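Local coordinates for SusD superfamily protein (Parabacteroides distasonis, PDB 3OTN) that probably takes part in nutrient binding at the outer membrane, most likely of carbohydrate, as a member of the SusD family, at residues 25-30 / 182-187; 119-124 / 249-254. One frame throughout, in Å; residues are numbered along the deposited sequence.

Contacts 1 and 2 sit side by side, with centres about 6 Å apart. Their segments alternate along the chain: 25-30, then 119-124, then 182-187, then 249-254. Contact 1 joins the loop after helix 15-25 to the loop before helix 187-202. Contact 2 joins helix 108-133 to strand 249-253. The two share packing. V185 of contact 1 rests on F120 of contact 2, with V185 CG2 and F120 CD2 3.4 Å apart, and Y27 touches both M121 and Y251. Contact 1 is partly buried and contact 2 is buried. Together they tie the N-terminal helical region of this SusD-family protein to the three-stranded antiparallel sheet that holds strand 249-253.

Contact 1: 25-30 / 182-187; sequences SAYLKN and TGRVSM
Y27 points its ring straight at the 182-187 loop and ends on the backbone between R184 and V185. Its CG lies beside the backbone N and anti to the carbonyl carbon (chi1 -65°), which sends the ring out from the turn toward that loop. The hydroxyl is where the contact is made. V185 N donates a nearly straight hydrogen bond to Y27 OH, 2.8 Å long with an angle of 166° at the hydrogen. The donor comes in at the edge of the ring, near its plane. V185 also packs on the same end: V185 CG2 is 3.8 Å from Y27 CZ. On the other flank R184 crosses Y27 at about a right angle. Its chain bends at chi3, and one face of the guanidinium is turned to the phenol end of Y27. The two planes are 44° apart, so this is not a stack. R184 NH2 lies 3.8 Å from Y27 CE1.

E117 on helix 108-133, outside both segments, holds both side chains. E117 OE1 forms a salt bridge with R184 NH2 and a hydrogen bond with Y27 OH. R184 NH1 is also bonded to N24 OD1, which helps to fix the guanidinium. A phenylalanine in place of Y27 would probably leave V185 N without its acceptor and E117 without one of its partners.

The hydroxyl thus accepts from a backbone N-H and probably donates to the E117 carboxylate. The positive charge of R184 would balance that carboxylate. This loop-to-loop join therefore rests on a small polar network with V185 as its apolar side.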
# COMPACT_ATOMS: atom_id res chain seq x y z
N SER A 25 1.05 -20.36 -6.14
CA SER A 25 2.19 -19.76 -6.86
C SER A 25 1.91 -18.27 -7.14
O SER A 25 2.84 -17.46 -7.20
CB SER A 25 2.52 -20.55 -8.16
OG SER A 25 1.58 -20.28 -9.22
N ALA A 26 0.63 -17.91 -7.25
CA ALA A 26 0.21 -16.52 -7.52
C ALA A 26 0.50 -15.58 -6.36
O ALA A 26 0.74 -14.37 -6.57
CB ALA A 26 -1.29 -16.46 -7.91
N TYR A 27 0.53 -16.14 -5.15
CA TYR A 27 0.81 -15.39 -3.92
C TYR A 27 2.31 -15.12 -3.69
O TYR A 27 2.64 -14.24 -2.91
CB TYR A 27 0.28 -16.12 -2.68
CG TYR A 27 -1.25 -16.30 -2.56
CD1 TYR A 27 -1.98 -17.15 -3.39
CD2 TYR A 27 -1.95 -15.61 -1.58
CE1 TYR A 27 -3.39 -17.29 -3.24
CE2 TYR A 27 -3.32 -15.74 -1.42
CZ TYR A 27 -4.04 -16.58 -2.22
OH TYR A 27 -5.41 -16.65 -1.97
N LEU A 28 3.17 -15.88 -4.34
CA LEU A 28 4.60 -15.89 -4.01
C LEU A 28 5.23 -14.52 -4.12
O LEU A 28 5.97 -14.09 -3.23
CB LEU A 28 5.37 -16.88 -4.89
CG LEU A 28 5.06 -18.35 -4.68
CD1 LEU A 28 5.86 -19.19 -5.71
CD2 LEU A 28 5.34 -18.74 -3.23
N LYS A 29 4.90 -13.81 -5.19
CA LYS A 29 5.51 -12.51 -5.44
C LYS A 29 4.78 -11.36 -4.71
O LYS A 29 5.11 -10.19 -4.92
CB LYS A 29 5.74 -12.27 -6.94
CG LYS A 29 6.92 -13.11 -7.50
CD LYS A 29 8.24 -12.52 -6.99
CE LYS A 29 9.45 -13.17 -7.57
NZ LYS A 29 9.51 -14.53 -7.16
N ASN A 30 3.84 -11.69 -3.82
CA ASN A 30 3.35 -10.72 -2.82
C ASN A 30 4.45 -10.15 -1.88
O ASN A 30 4.21 -9.16 -1.17
CB ASN A 30 2.23 -11.33 -1.95
CG ASN A 30 0.89 -11.47 -2.68
OD1 ASN A 30 0.80 -11.53 -3.93
ND2 ASN A 30 -0.16 -11.59 -1.89
N THR A 182 -7.12 -16.39 7.27
CA THR A 182 -5.86 -17.09 7.19
C THR A 182 -4.92 -16.46 6.18
O THR A 182 -3.81 -16.88 6.07
CB THR A 182 -6.04 -18.57 6.80
OG1 THR A 182 -6.52 -18.65 5.46
CG2 THR A 182 -7.01 -19.28 7.77
N GLY A 183 -5.37 -15.46 5.43
CA GLY A 183 -4.51 -14.76 4.51
C GLY A 183 -4.88 -14.98 3.04
O GLY A 183 -4.31 -14.33 2.19
N ARG A 184 -5.86 -15.84 2.74
CA ARG A 184 -6.20 -16.11 1.31
C ARG A 184 -7.04 -14.96 0.75
O ARG A 184 -7.63 -14.19 1.51
CB ARG A 184 -6.94 -17.43 1.19
CG ARG A 184 -6.09 -18.59 1.74
CD ARG A 184 -6.49 -19.89 1.20
NE ARG A 184 -6.17 -20.02 -0.23
CZ ARG A 184 -5.00 -20.41 -0.74
NH1 ARG A 184 -3.94 -20.70 0.02
NH2 ARG A 184 -4.90 -20.54 -2.06
N VAL A 185 -6.99 -14.81 -0.57
CA VAL A 185 -7.87 -13.88 -1.27
C VAL A 185 -9.35 -14.23 -0.96
O VAL A 185 -9.70 -15.40 -0.83
CB VAL A 185 -7.60 -13.95 -2.80
CG1 VAL A 185 -8.61 -13.14 -3.58
CG2 VAL A 185 -6.15 -13.48 -3.07
N SER A 186 -10.19 -13.22 -0.78
CA SER A 186 -11.61 -13.39 -0.46
C SER A 186 -12.39 -12.41 -1.33
O SER A 186 -11.79 -11.54 -1.95
CB SER A 186 -11.86 -13.01 1.00
OG SER A 186 -11.50 -11.64 1.24
N MSE A 187 -13.71 -12.52 -1.34
CA MSE A 187 -14.50 -11.55 -2.10
C MSE A 187 -14.34 -10.15 -1.53
O MSE A 187 -14.37 -9.17 -2.27
CB MSE A 187 -15.98 -11.94 -2.13
CG MSE A 187 -16.75 -11.16 -3.15
SE MSE A 187 -16.20 -11.84 -4.88
CE MSE A 187 -17.15 -13.53 -4.84

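Contact 2: 119-124 / 249-254; sequences KFMRAL and FIYQVQ. With EDO (1,2-ethanediol), chain K; ACT (acetate ion), chain F; EDO (1,2-ethanediol), chain R.
Y251 OH is held by N30 ND2 in a probable hydrogen bond and is packed by M121 from helix 108-133. The selenium of M121, a selenomethionine, is close to the hydroxyl, with M121 SE 3.4 Å from Y251 OH, and M121 CE is equally close. The M121 chain bends at chi2 and chi3, which brings its end round to the phenol, and the two side chains cross at about a right angle. This is a Met-aromatic contact. M121 SE lies obliquely to the Y251 ring, 5.2 Å from its centroid and 57° off the ring normal.

F120 supplies the second aromatic group. Its edge points at one face of Y251 in a T-shaped stack, with the F120 and Y251 ring centroids 5.3 Å apart and planes at 63°. F120 CE2 sits over the centre of the Y251 ring. Y251 CG is anti to the backbone N (chi1 -162°), which carries the ring out from the strand to meet the helix. L124, one turn after F120, adds L124 CD2 at 4.2 Å from Y251 CE2.

Just past the strand, Q254 binds a 1,2-ethanediol, probably from the crystallisation liquor. Its N donates to one hydroxyl oxygen and its O accepts from the other.

Helix 187-202 packs on F120 and L124, through L193 in both cases. Helix 79-100 lies against M121 through C93. Strand 249-253 is the middle strand of an antiparallel sheet, between 355-356 and 358-359. I250 and Y251 form a classic beta bulge facing Y358, next to the place where Y251 meets helix 108-133.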
# COMPACT_ATOMS: atom_id res chain seq x y z
N LYS A 119 -6.90 -14.57 -10.75
CA LYS A 119 -7.28 -13.38 -11.51
C LYS A 119 -7.21 -12.14 -10.64
O LYS A 119 -6.78 -11.09 -11.11
CB LYS A 119 -8.66 -13.52 -12.14
CG LYS A 119 -8.70 -14.47 -13.31
CD LYS A 119 -10.15 -14.71 -13.71
CE LYS A 119 -10.29 -15.79 -14.79
NZ LYS A 119 -11.71 -15.89 -15.23
N PHE A 120 -7.65 -12.25 -9.38
CA PHE A 120 -7.47 -11.15 -8.42
C PHE A 120 -6.01 -10.73 -8.38
O PHE A 120 -5.71 -9.54 -8.46
CB PHE A 120 -7.96 -11.52 -7.01
CG PHE A 120 -7.46 -10.60 -5.92
CD1 PHE A 120 -8.19 -9.46 -5.54
CD2 PHE A 120 -6.27 -10.86 -5.27
CE1 PHE A 120 -7.73 -8.60 -4.54
CE2 PHE A 120 -5.78 -9.99 -4.29
CZ PHE A 120 -6.54 -8.87 -3.90
N MSE A 121 -5.09 -11.71 -8.30
CA MSE A 121 -3.68 -11.40 -8.11
C MSE A 121 -3.08 -10.70 -9.34
O MSE A 121 -2.23 -9.81 -9.20
CB MSE A 121 -2.86 -12.67 -7.77
CG MSE A 121 -1.77 -12.39 -6.76
SE MSE A 121 -2.43 -12.03 -5.01
CE MSE A 121 -2.85 -13.87 -4.64
N ARG A 122 -3.47 -11.16 -10.52
CA ARG A 122 -2.97 -10.59 -11.73
C ARG A 122 -3.40 -9.13 -11.80
O ARG A 122 -2.60 -8.26 -12.12
CB ARG A 122 -3.43 -11.40 -12.95
CG ARG A 122 -2.93 -10.78 -14.22
CD ARG A 122 -3.06 -11.66 -15.40
NE ARG A 122 -4.44 -11.88 -15.78
CZ ARG A 122 -4.81 -12.77 -16.69
NH1 ARG A 122 -3.91 -13.52 -17.33
NH2 ARG A 122 -6.11 -12.91 -16.96
N ALA A 123 -4.68 -8.87 -11.51
CA ALA A 123 -5.19 -7.52 -11.43
C ALA A 123 -4.42 -6.68 -10.44
O ALA A 123 -4.14 -5.51 -10.72
CB ALA A 123 -6.70 -7.49 -11.10
N LEU A 124 -4.10 -7.25 -9.28
CA LEU A 124 -3.37 -6.56 -8.22
C LEU A 124 -1.96 -6.13 -8.68
O LEU A 124 -1.56 -4.96 -8.53
CB LEU A 124 -3.29 -7.43 -6.95
CG LEU A 124 -2.62 -6.82 -5.69
CD1 LEU A 124 -3.41 -5.63 -5.16
CD2 LEU A 124 -2.34 -7.87 -4.64
N PHE A 249 -8.56 -6.10 8.77
CA PHE A 249 -7.66 -6.52 7.70
C PHE A 249 -8.36 -7.39 6.66
O PHE A 249 -8.97 -8.41 6.99
CB PHE A 249 -6.41 -7.19 8.23
CG PHE A 249 -5.61 -6.35 9.21
CD1 PHE A 249 -5.27 -5.03 8.91
CD2 PHE A 249 -5.25 -6.87 10.45
CE1 PHE A 249 -4.54 -4.26 9.82
CE2 PHE A 249 -4.52 -6.14 11.34
CZ PHE A 249 -4.15 -4.82 11.04
N ILE A 250 -8.24 -6.97 5.41
CA ILE A 250 -8.92 -7.60 4.25
C ILE A 250 -7.91 -8.39 3.42
O ILE A 250 -8.14 -9.57 3.10
CB ILE A 250 -9.65 -6.52 3.38
CG1 ILE A 250 -10.73 -5.83 4.20
CG2 ILE A 250 -10.32 -7.16 2.14
CD1 ILE A 250 -11.27 -4.57 3.54
N TYR A 251 -6.80 -7.75 3.09
CA TYR A 251 -5.70 -8.46 2.42
C TYR A 251 -4.35 -7.93 2.93
O TYR A 251 -4.15 -6.73 3.03
CB TYR A 251 -5.84 -8.32 0.89
CG TYR A 251 -5.02 -9.34 0.18
CD1 TYR A 251 -5.43 -10.68 0.17
CD2 TYR A 251 -3.81 -9.01 -0.42
CE1 TYR A 251 -4.64 -11.66 -0.45
CE2 TYR A 251 -3.02 -9.98 -1.05
CZ TYR A 251 -3.42 -11.30 -1.05
OH TYR A 251 -2.63 -12.23 -1.64
N GLN A 252 -3.42 -8.83 3.23
CA GLN A 252 -2.17 -8.45 3.83
C GLN A 252 -1.02 -9.28 3.26
O GLN A 252 -1.20 -10.41 2.84
CB GLN A 252 -2.23 -8.74 5.35
CG GLN A 252 -3.28 -7.95 6.13
CD GLN A 252 -3.00 -7.95 7.60
OE1 GLN A 252 -3.16 -8.97 8.28
NE2 GLN A 252 -2.57 -6.79 8.13
N VAL A 253 0.17 -8.72 3.36
CA VAL A 253 1.39 -9.47 3.22
C VAL A 253 1.60 -10.26 4.51
O VAL A 253 1.48 -9.71 5.61
CB VAL A 253 2.59 -8.58 2.98
CG1 VAL A 253 3.81 -9.45 2.80
CG2 VAL A 253 2.40 -7.72 1.68
N GLN A 254 1.92 -11.55 4.38
CA GLN A 254 1.99 -12.47 5.53
C GLN A 254 3.41 -12.59 6.05
O GLN A 254 4.36 -12.91 5.30
CB GLN A 254 1.48 -13.88 5.19
CG GLN A 254 0.06 -13.91 4.54
CD GLN A 254 -1.02 -13.38 5.46
OE1 GLN A 254 -1.85 -12.52 5.09
NE2 GLN A 254 -1.00 -13.84 6.66
C1 EDO K . 3.51 -13.05 1.11
O1 EDO K . 2.29 -12.77 1.84
C2 EDO K . 4.57 -13.69 2.01
O2 EDO K . 5.18 -12.64 2.78
C ACT F . -13.23 -17.51 -12.88
O ACT F . -13.60 -16.31 -13.08
OXT ACT F . -13.27 -17.86 -11.69
CH3 ACT F . -12.76 -18.43 -13.99
C1 EDO R . -3.49 -17.15 -19.05
O1 EDO R . -2.71 -18.01 -19.87
C2 EDO R . -4.61 -16.54 -19.89
O2 EDO R . -4.97 -15.26 -19.36